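Local coordinates for protein putative trimethylamine methyltransferase (Rhizobium meliloti, PDB 4YYC) that probably acts as a methyltransferase, as a member of the trimethylamine methyltransferase family, at residues L352-K364 against A371-L383. Numbering follows the deposited sequence.
Sequences LPFRTGGSLCGSK and AHESANTLNMTLL
Glu-373, Ser-374 and Ser-359 bury the most surface where helix 368-383 turns back antiparallel along the loop that leaves strand 354-355; this strand pairs in parallel with 313-322, making a beta-alpha unit consistent with the TIM-barrel fold of the MttB family. Glu-373 grips the far end of the loop: the backbone N of Gly-362 reaches its OE1 at 2.8 Å, nearly straight at 172°, entering on the syn side but 30° out of the carboxylate plane. Its other oxygen, OE2, bonds to Gln-369. Glu-373 OE1 also lies 3.2 Å from Cys-361 CB. Ser-374 and Ser-359 meet through their methylenes, CB to CB 3.9 Å, while their hydroxyls part: OG of Ser-374 bonds to Ala-370 O and Lys-406 NZ, and OG of Ser-359 to Ala-392 O. This latter OG also packs against CD2 of Leu-378.

Further along, the methyl CG2 of Thr-377 sits 3.1 Å from Gly-358 O, while its OG1, beside the backbone N, bonds back to Glu-373 O. At Gly-357 the positive phi favours glycine, and a CB there would collide with Thr-381 OG1. Gly-358 N donates to Thr-381 OG1 at 3.0 Å and 165°. A valine in place of Thr-381 would probably leave the Gly-358 N-H without its partner on the helix and cost Thr-377 O its hydroxyl donor. Thr-381 OG1 donates to Thr-377 O at 2.7 Å, from above the carbonyl plane.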
loop_
_atom_site.group_PDB
_atom_site.type_symbol
_atom_site.label_atom_id
_atom_site.label_comp_id
_atom_site.label_asym_id
_atom_site.label_seq_id
_atom_site.Cartn_x
_atom_site.Cartn_y
_atom_site.Cartn_z
ATOM N N LEU A 352 -9.791 21.144 10.026
ATOM C CA LEU A 352 -9.241 21.654 8.777
ATOM C C LEU A 352 -9.076 20.542 7.769
ATOM O O LEU A 352 -8.676 19.418 8.127
ATOM C CB LEU A 352 -7.856 22.293 8.994
ATOM C CG LEU A 352 -7.799 23.452 10.002
ATOM C CD1 LEU A 352 -6.373 23.965 10.106
ATOM C CD2 LEU A 352 -8.783 24.533 9.663
ATOM N N PRO A 353 -9.350 20.840 6.486
ATOM C CA PRO A 353 -8.967 19.857 5.467
ATOM C C PRO A 353 -7.467 19.530 5.509
ATOM O O PRO A 353 -6.666 20.369 5.885
ATOM C CB PRO A 353 -9.343 20.543 4.142
ATOM C CG PRO A 353 -10.255 21.634 4.516
ATOM C CD PRO A 353 -9.845 22.091 5.890
ATOM N N PHE A 354 -7.121 18.298 5.151
ATOM C CA PHE A 354 -5.808 17.725 5.404
ATOM C C PHE A 354 -5.095 17.430 4.070
ATOM O O PHE A 354 -5.691 16.892 3.142
ATOM C CB PHE A 354 -6.008 16.424 6.215
ATOM C CG PHE A 354 -4.751 15.721 6.526
ATOM C CD1 PHE A 354 -3.766 16.329 7.258
ATOM C CD2 PHE A 354 -4.560 14.430 6.081
ATOM C CE1 PHE A 354 -2.573 15.669 7.540
ATOM C CE2 PHE A 354 -3.386 13.761 6.343
ATOM C CZ PHE A 354 -2.392 14.375 7.102
ATOM N N ARG A 355 -3.801 17.751 4.033
ATOM C CA ARG A 355 -2.911 17.443 2.915
ATOM C C ARG A 355 -1.701 16.704 3.457
ATOM O O ARG A 355 -1.120 17.083 4.460
ATOM C CB ARG A 355 -2.417 18.736 2.228
ATOM C CG ARG A 355 -1.270 18.571 1.224
ATOM C CD ARG A 355 0.081 18.847 1.848
ATOM N NE ARG A 355 1.174 18.249 1.111
ATOM C CZ ARG A 355 2.407 18.736 1.044
ATOM N NH1 ARG A 355 2.737 19.925 1.528
ATOM N NH2 ARG A 355 3.332 18.027 0.424
ATOM N N THR A 356 -1.343 15.609 2.801
ATOM C CA THR A 356 -0.124 14.844 3.085
ATOM C C THR A 356 0.077 13.852 1.931
ATOM O O THR A 356 -0.706 13.779 1.010
ATOM C CB THR A 356 -0.145 14.051 4.436
ATOM O OG1 THR A 356 1.210 13.711 4.816
ATOM C CG2 THR A 356 -0.950 12.773 4.347
ATOM N N GLY A 357 1.172 13.131 1.992
ATOM C CA GLY A 357 1.356 11.963 1.133
ATOM C C GLY A 357 1.594 12.224 -0.314
ATOM O O GLY A 357 2.233 13.224 -0.699
ATOM N N GLY A 358 1.032 11.360 -1.128
ATOM C CA GLY A 358 1.323 11.353 -2.554
ATOM C C GLY A 358 2.134 10.138 -2.956
ATOM O O GLY A 358 2.218 9.164 -2.224
ATOM N N SER A 359 2.590 10.127 -4.197
ATOM C CA SER A 359 3.393 9.026 -4.763
ATOM C C SER A 359 4.874 9.382 -4.617
ATOM O O SER A 359 5.564 9.773 -5.590
ATOM C CB SER A 359 2.973 8.766 -6.217
ATOM O OG SER A 359 1.605 8.330 -6.278
ATOM N N LEU A 360 5.358 9.336 -3.379
ATOM C CA LEU A 360 6.705 9.836 -3.052
ATOM C C LEU A 360 7.745 8.752 -3.018
ATOM O O LEU A 360 7.445 7.628 -2.576
ATOM C CB LEU A 360 6.652 10.479 -1.629
ATOM C CG LEU A 360 5.661 11.636 -1.422
ATOM C CD1 LEU A 360 5.726 12.158 -0.003
ATOM C CD2 LEU A 360 5.852 12.736 -2.457
ATOM N N CYS A 361 8.962 9.070 -3.412
ATOM C CA CYS A 361 10.071 8.140 -3.418
ATOM C C CYS A 361 11.417 8.831 -3.533
ATOM O O CYS A 361 11.517 10.039 -3.879
ATOM C CB CYS A 361 9.912 7.147 -4.565
ATOM S SG CYS A 361 10.021 7.913 -6.223
ATOM N N GLY A 362 12.462 8.070 -3.260
ATOM C CA GLY A 362 13.828 8.541 -3.325
ATOM C C GLY A 362 14.638 7.911 -4.439
ATOM O O GLY A 362 15.797 8.277 -4.653
ATOM N N SER A 363 14.083 6.934 -5.136
ATOM C CA SER A 363 14.801 6.322 -6.230
ATOM C C SER A 363 15.121 7.256 -7.363
ATOM O O SER A 363 14.450 8.245 -7.571
ATOM C CB SER A 363 13.952 5.177 -6.805
ATOM O OG SER A 363 14.735 4.361 -7.635
ATOM N N LYS A 364 16.191 6.953 -8.105
ATOM C CA LYS A 364 16.595 7.752 -9.255
ATOM C C LYS A 364 15.895 7.354 -10.549
ATOM O O LYS A 364 15.993 8.059 -11.554
ATOM C CB LYS A 364 18.121 7.700 -9.428
ATOM C CG LYS A 364 18.879 8.732 -8.584
ATOM C CD LYS A 364 18.640 8.752 -7.105
ATOM C CE LYS A 364 19.100 7.501 -6.427
ATOM N NZ LYS A 364 18.811 7.558 -4.973
ATOM N N ALA A 371 8.493 2.365 -7.031
ATOM C CA ALA A 371 7.098 1.903 -6.948
ATOM C C ALA A 371 6.700 1.490 -5.548
ATOM O O ALA A 371 5.604 1.828 -5.107
ATOM C CB ALA A 371 6.887 0.753 -7.923
ATOM N N HIS A 372 7.534 0.740 -4.846
ATOM C CA HIS A 372 7.213 0.360 -3.461
ATOM C C HIS A 372 7.068 1.603 -2.588
ATOM O O HIS A 372 6.159 1.695 -1.795
ATOM C CB HIS A 372 8.237 -0.588 -2.874
ATOM C CG HIS A 372 8.008 -2.019 -3.220
ATOM N ND1 HIS A 372 6.943 -2.750 -2.719
ATOM C CD2 HIS A 372 8.732 -2.879 -3.980
ATOM C CE1 HIS A 372 7.042 -4.002 -3.159
ATOM N NE2 HIS A 372 8.079 -4.090 -3.968
ATOM N N GLU A 373 8.000 2.531 -2.753
ATOM C CA GLU A 373 7.962 3.724 -1.908
ATOM C C GLU A 373 6.669 4.503 -2.215
ATOM O O GLU A 373 5.973 4.954 -1.323
ATOM C CB GLU A 373 9.230 4.547 -2.097
ATOM C CG GLU A 373 10.460 3.841 -1.563
ATOM C CD GLU A 373 11.784 4.517 -1.853
ATOM O OE1 GLU A 373 11.855 5.400 -2.712
ATOM O OE2 GLU A 373 12.803 4.094 -1.273
ATOM N N SER A 374 6.394 4.726 -3.500
ATOM C CA SER A 374 5.204 5.455 -3.909
ATOM C C SER A 374 3.913 4.769 -3.526
ATOM O O SER A 374 2.991 5.420 -3.024
ATOM C CB SER A 374 5.213 5.643 -5.419
ATOM O OG SER A 374 6.359 6.445 -5.837
ATOM N N ALA A 375 3.861 3.442 -3.665
ATOM C CA ALA A 375 2.699 2.689 -3.314
ATOM C C ALA A 375 2.454 2.720 -1.784
ATOM O O ALA A 375 1.307 2.872 -1.325
ATOM C CB ALA A 375 2.855 1.256 -3.750
ATOM N N ASN A 376 3.505 2.611 -0.996
ATOM C CA ASN A 376 3.365 2.640 0.442
ATOM C C ASN A 376 2.809 4.007 0.836
ATOM O O ASN A 376 1.899 4.098 1.668
ATOM C CB ASN A 376 4.665 2.339 1.144
ATOM C CG ASN A 376 5.097 0.893 0.973
ATOM O OD1 ASN A 376 4.333 0.002 0.540
ATOM N ND2 ASN A 376 6.362 0.651 1.340
ATOM N N THR A 377 3.324 5.046 0.212
ATOM C CA THR A 377 2.882 6.392 0.581
ATOM C C THR A 377 1.454 6.627 0.090
ATOM O O THR A 377 0.618 7.173 0.808
ATOM C CB THR A 377 3.826 7.470 0.003
ATOM O OG1 THR A 377 5.211 7.163 0.305
ATOM C CG2 THR A 377 3.530 8.823 0.572
ATOM N N LEU A 378 1.158 6.203 -1.149
ATOM C CA LEU A 378 -0.155 6.458 -1.735
ATOM C C LEU A 378 -1.289 5.676 -1.069
ATOM O O LEU A 378 -2.401 6.193 -0.855
ATOM C CB LEU A 378 -0.124 6.194 -3.243
ATOM C CG LEU A 378 -1.416 6.520 -3.996
ATOM C CD1 LEU A 378 -1.615 8.030 -3.961
ATOM C CD2 LEU A 378 -1.254 6.012 -5.431
ATOM N N ASN A 379 -1.031 4.432 -0.702
ATOM C CA ASN A 379 -2.059 3.666 0.003
ATOM C C ASN A 379 -2.391 4.312 1.362
ATOM O O ASN A 379 -3.545 4.415 1.715
ATOM C CB ASN A 379 -1.670 2.171 0.106
ATOM C CG ASN A 379 -1.872 1.421 -1.217
ATOM O OD1 ASN A 379 -2.985 1.359 -1.781
ATOM N ND2 ASN A 379 -0.802 0.813 -1.703
HETATM N N MSE A 380 -1.395 4.772 2.087
HETATM C CA MSE A 380 -1.629 5.519 3.343
HETATM C C MSE A 380 -2.415 6.765 3.038
HETATM O O MSE A 380 -3.353 7.125 3.741
HETATM C CB MSE A 380 -0.307 5.814 4.045
HETATM C CG MSE A 380 -0.381 6.767 5.216
HETATM SE SE MSE A 380 -0.546 8.642 4.734
HETATM C CE MSE A 380 1.244 8.858 3.985
ATOM N N THR A 381 -2.097 7.418 1.918
ATOM C CA THR A 381 -2.713 8.716 1.619
ATOM C C THR A 381 -4.219 8.542 1.497
ATOM O O THR A 381 -5.015 9.305 2.050
ATOM C CB THR A 381 -2.127 9.289 0.312
ATOM O OG1 THR A 381 -0.715 9.489 0.467
ATOM C CG2 THR A 381 -2.762 10.585 -0.076
ATOM N N LEU A 382 -4.626 7.480 0.805
ATOM C CA LEU A 382 -6.063 7.246 0.630
ATOM C C LEU A 382 -6.689 6.791 1.945
ATOM O O LEU A 382 -7.769 7.276 2.347
ATOM C CB LEU A 382 -6.305 6.177 -0.417
ATOM C CG LEU A 382 -7.794 5.859 -0.665
ATOM C CD1 LEU A 382 -8.450 7.016 -1.348
ATOM C CD2 LEU A 382 -7.965 4.582 -1.455
ATOM N N LEU A 383 -6.066 5.841 2.613
ATOM C CA LEU A 383 -6.693 5.244 3.792
ATOM C C LEU A 383 -6.743 6.197 4.969
ATOM O O LEU A 383 -7.649 6.103 5.810
ATOM C CB LEU A 383 -5.975 3.943 4.181
ATOM C CG LEU A 383 -6.060 2.840 3.130
ATOM C CD1 LEU A 383 -5.356 1.630 3.659
ATOM C CD2 LEU A 383 -7.476 2.496 2.792
#